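Local coordinates for prephenate dehydratase (Arthrobacter aurescens, PDB 3MWB), which binds L-phenylalanine in its ACT domain and probably catalyses the conversion of prephenate to 3-phenylpyruvate, the prephenate dehydratase step of L-phenylalanine biosynthesis, at residues T42-V47 / Q78-I83; A139-L144 / P158-E163. All blocks are in the same frame, centred on the assembly; numbering follows the deposited sequence.

Contact 1 of 2, residues T42-V47 / Q78-I83; sequences TALERV and QELRII
Leu80 meets the helical segment 42-47 with both ends of its isobutyl fork, one methyl for each of two helix residues. Its CD1 lies 4.0 Å from CD2 of Leu44, and its CD2 lies 4.1 Å from CG1 of Val47. No hydrogen bond crosses between the segments; the contact is purely apolar, and all three side chains are buried. Leu44 and Val47 stand three residues apart, close to one helical turn, which brings both to the side of the helix that faces Leu80. The CG1 branch of Val47 is turned anti to the backbone N (chi1 172°), and this is the methyl that reaches the leucine. The backbones stay well apart, with the CA atoms of Val47 and Leu80 8.7 Å from each other. Further out, Ala55 of strand 54-60 touches both Leu44 and Val47, while Leu80 also rests on Val187 of strand 181-188. Helix 40-48 links the parallel strands 33-37 and 54-60 in a beta-alpha-beta crossover of the dehydratase region, and Leu80, packed against that helix, directly precedes strand 81-89, which pairs with strand 181-188 and is also hydrogen-bonded through Ile82 to Leu277 of strand 275-281.

Contact 2 of 2, residues A139-L144 / P158-E163; sequences ASAMGL and PLIAAE
Ile160 reaches from helix 158-163 to two consecutive residues of helix 137-143, Ala141 and Met142, the latter modelled as selenomethionine. The bond from CA to CB points toward the partner helix, and at CB the chain forks into two branches. The short branch, CG2, comes to 4.0 Å from CB of Ala141, beside the nearest CA pair of the two segments, Ala141 and Ile160, 7.7 Å apart. The long branch leaves through CG1, which is placed anti to the backbone N (chi1 -162°), and ends in CD1, 3.8 Å from SE of Met142 and 4.0 Å from its CG. Met142 is bent at both chi2 (-57°) and chi3 (-82°), and it is CG and the selenium of this folded chain that take up the isoleucine methyl. In the periplasmic-binding-protein-like dehydratase region, helix 137-143 links the parallel strands 130-133 and 153-156 in a beta-alpha-beta crossover, and helix 158-163 follows strand 153-156; Ala141 also touches Cys156 of that strand. Leu167 and Gln164, positions of a magnesium site seen for this protein, adjoin Ala141 and Met142 respectively, and Ala161 of the same site follows Ile160 directly. No magnesium is bound to this chain in the model. On another side of helix 158-163, Leu159 packs on Glu20 and Ala21 of helix 18-23.

In the fold
Both contacts fall within the prephenate dehydratase region, yet they lie against different beta-sheets: contact 1 beside strands 54-60, 181-188 and 81-89, contact 2 beside strands 93-96 and 153-156. Their centres are 28 Å apart, and they do not touch. All three touching residues of contact 1 are buried; in contact 2 Met142 is partly exposed, and the contact lies further from the centre of the chain. Each is apolar and without hydrogen bonds across it, but contact 1 joins a helix to the approach to a strand, whereas contact 2 joins two helices. Contact 2 includes Ala161 of the magnesium site, unoccupied in this chain of the model, whereas contact 1 lies away from it.

Contact 1 of 2, residues T42-V47 / Q78-I83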
# COMPACT_ATOMS: atom_id res chain seq x y z
N THR A 42 5.39 28.00 -28.54
CA THR A 42 5.65 28.30 -29.95
C THR A 42 6.58 27.27 -30.57
O THR A 42 6.36 26.84 -31.72
CB THR A 42 6.19 29.73 -30.14
OG1 THR A 42 5.18 30.66 -29.72
CG2 THR A 42 6.50 30.01 -31.61
N ALA A 43 7.61 26.86 -29.82
CA ALA A 43 8.52 25.81 -30.31
C ALA A 43 7.76 24.52 -30.60
O ALA A 43 7.94 23.89 -31.67
CB ALA A 43 9.67 25.54 -29.29
N LEU A 44 6.92 24.11 -29.65
CA LEU A 44 6.18 22.85 -29.78
C LEU A 44 5.06 22.93 -30.82
O LEU A 44 4.78 21.96 -31.52
CB LEU A 44 5.63 22.42 -28.41
CG LEU A 44 6.69 22.05 -27.35
CD1 LEU A 44 6.04 21.78 -25.99
CD2 LEU A 44 7.52 20.84 -27.74
N GLU A 45 4.44 24.10 -30.89
CA GLU A 45 3.38 24.37 -31.84
C GLU A 45 3.86 24.04 -33.25
O GLU A 45 3.16 23.38 -34.01
CB GLU A 45 3.10 25.86 -31.78
CG GLU A 45 1.71 26.26 -31.96
CD GLU A 45 1.56 27.71 -31.57
OE1 GLU A 45 1.42 28.56 -32.48
OE2 GLU A 45 1.61 28.01 -30.34
N ARG A 46 5.07 24.49 -33.58
CA ARG A 46 5.61 24.26 -34.92
C ARG A 46 5.73 22.76 -35.22
O ARG A 46 5.40 22.31 -36.32
CB ARG A 46 6.94 25.01 -35.14
N VAL A 47 6.16 21.99 -34.22
CA VAL A 47 6.26 20.54 -34.35
C VAL A 47 4.87 19.93 -34.55
O VAL A 47 4.63 19.16 -35.48
CB VAL A 47 6.97 19.90 -33.10
CG1 VAL A 47 6.91 18.39 -33.15
CG2 VAL A 47 8.44 20.38 -33.00
N GLN A 78 -2.12 18.25 -28.66
CA GLN A 78 -1.70 17.22 -29.59
C GLN A 78 -0.63 16.31 -28.98
O GLN A 78 0.24 16.78 -28.25
CB GLN A 78 -1.22 17.86 -30.90
CG GLN A 78 -2.27 18.78 -31.59
CD GLN A 78 -3.39 18.01 -32.28
OE1 GLN A 78 -4.54 18.00 -31.81
NE2 GLN A 78 -3.07 17.37 -33.41
N GLU A 79 -0.71 15.02 -29.26
CA GLU A 79 0.27 14.06 -28.78
C GLU A 79 1.70 14.42 -29.23
O GLU A 79 1.93 14.87 -30.36
CB GLU A 79 -0.10 12.65 -29.26
N LEU A 80 2.65 14.22 -28.32
CA LEU A 80 4.07 14.43 -28.59
C LEU A 80 4.88 13.30 -27.97
O LEU A 80 4.40 12.61 -27.06
CB LEU A 80 4.52 15.74 -27.97
CG LEU A 80 4.05 17.06 -28.55
CD1 LEU A 80 4.50 18.17 -27.61
CD2 LEU A 80 4.61 17.30 -29.94
N ARG A 81 6.12 13.12 -28.45
CA ARG A 81 7.04 12.15 -27.86
C ARG A 81 8.44 12.72 -27.66
O ARG A 81 9.01 13.31 -28.55
CB ARG A 81 7.17 10.91 -28.74
CG ARG A 81 5.85 10.21 -29.05
CD ARG A 81 5.25 9.49 -27.82
NE ARG A 81 3.98 8.86 -28.17
CZ ARG A 81 3.87 7.71 -28.82
NH1 ARG A 81 4.96 7.05 -29.19
NH2 ARG A 81 2.67 7.23 -29.11
N ILE A 82 8.99 12.51 -26.48
CA ILE A 82 10.40 12.72 -26.25
C ILE A 82 11.19 11.64 -26.98
O ILE A 82 11.00 10.45 -26.72
CB ILE A 82 10.72 12.69 -24.74
CG1 ILE A 82 9.97 13.82 -24.03
CG2 ILE A 82 12.25 12.79 -24.52
CD1 ILE A 82 9.89 13.67 -22.47
N ILE A 83 12.08 12.04 -27.88
CA ILE A 83 12.93 11.09 -28.60
C ILE A 83 14.39 11.09 -28.12
O ILE A 83 15.15 10.18 -28.43
CB ILE A 83 12.87 11.36 -30.11
CG1 ILE A 83 13.50 12.73 -30.45
CG2 ILE A 83 11.42 11.32 -30.60
CD1 ILE A 83 13.51 13.05 -32.00

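Contact 2 of 2, residues A139-L144 / P158-E163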
# COMPACT_ATOMS: atom_id res chain seq x y z
N ALA A 139 20.11 37.82 -24.92
CA ALA A 139 19.67 39.22 -25.08
C ALA A 139 20.56 40.18 -24.29
O ALA A 139 20.90 41.26 -24.77
CB ALA A 139 18.21 39.39 -24.68
N SER A 140 20.95 39.76 -23.08
CA SER A 140 21.85 40.55 -22.26
C SER A 140 23.16 40.77 -22.99
O SER A 140 23.66 41.90 -23.04
CB SER A 140 22.09 39.88 -20.91
OG SER A 140 20.94 40.02 -20.09
N ALA A 141 23.71 39.69 -23.55
CA ALA A 141 24.93 39.76 -24.32
C ALA A 141 24.79 40.66 -25.55
O ALA A 141 25.64 41.54 -25.77
CB ALA A 141 25.43 38.35 -24.73
N MSE A 142 23.73 40.44 -26.34
CA MSE A 142 23.47 41.20 -27.57
C MSE A 142 23.21 42.69 -27.34
O MSE A 142 23.50 43.53 -28.20
CB MSE A 142 22.31 40.59 -28.37
CG MSE A 142 22.58 39.16 -28.87
SE MSE A 142 24.18 38.97 -30.00
CE MSE A 142 23.40 39.56 -31.70
N GLY A 143 22.65 43.01 -26.17
CA GLY A 143 22.42 44.40 -25.77
C GLY A 143 23.69 45.23 -25.72
O GLY A 143 23.66 46.43 -25.96
N LEU A 144 24.82 44.58 -25.44
CA LEU A 144 26.14 45.23 -25.43
C LEU A 144 26.61 45.75 -26.80
O LEU A 144 27.52 46.59 -26.85
CB LEU A 144 27.20 44.30 -24.85
CG LEU A 144 27.07 43.88 -23.38
CD1 LEU A 144 27.97 42.68 -23.11
CD2 LEU A 144 27.39 45.02 -22.43
N PRO A 158 29.37 30.37 -23.38
CA PRO A 158 30.52 30.46 -24.28
C PRO A 158 30.11 30.53 -25.76
O PRO A 158 30.80 31.17 -26.55
CB PRO A 158 31.30 29.17 -23.99
CG PRO A 158 31.00 28.90 -22.56
CD PRO A 158 29.55 29.30 -22.39
N LEU A 159 28.99 29.89 -26.12
CA LEU A 159 28.49 29.90 -27.50
C LEU A 159 28.45 31.31 -28.09
O LEU A 159 29.08 31.57 -29.12
CB LEU A 159 27.10 29.24 -27.61
CG LEU A 159 26.40 29.34 -28.99
CD1 LEU A 159 27.26 28.77 -30.13
CD2 LEU A 159 25.01 28.68 -28.99
N ILE A 160 27.72 32.21 -27.44
CA ILE A 160 27.48 33.54 -28.00
C ILE A 160 28.75 34.42 -28.01
O ILE A 160 28.91 35.27 -28.91
CB ILE A 160 26.23 34.23 -27.36
CG1 ILE A 160 25.74 35.38 -28.26
CG2 ILE A 160 26.50 34.66 -25.91
CD1 ILE A 160 24.26 35.63 -28.20
N ALA A 161 29.64 34.19 -27.05
CA ALA A 161 30.92 34.86 -27.05
C ALA A 161 31.74 34.43 -28.28
O ALA A 161 32.27 35.29 -28.98
CB ALA A 161 31.69 34.60 -25.78
N ALA A 162 31.79 33.13 -28.56
CA ALA A 162 32.52 32.60 -29.73
C ALA A 162 31.95 33.08 -31.07
O ALA A 162 32.66 33.10 -32.07
CB ALA A 162 32.57 31.08 -29.69
N GLU A 163 30.67 33.44 -31.09
CA GLU A 163 30.02 33.80 -32.35
C GLU A 163 30.02 35.31 -32.64
O GLU A 163 29.99 35.72 -33.80
CB GLU A 163 28.60 33.22 -32.43
CG GLU A 163 28.57 31.69 -32.52
CD GLU A 163 27.17 31.14 -32.71
OE1 GLU A 163 26.26 31.50 -31.93
OE2 GLU A 163 26.97 30.31 -33.63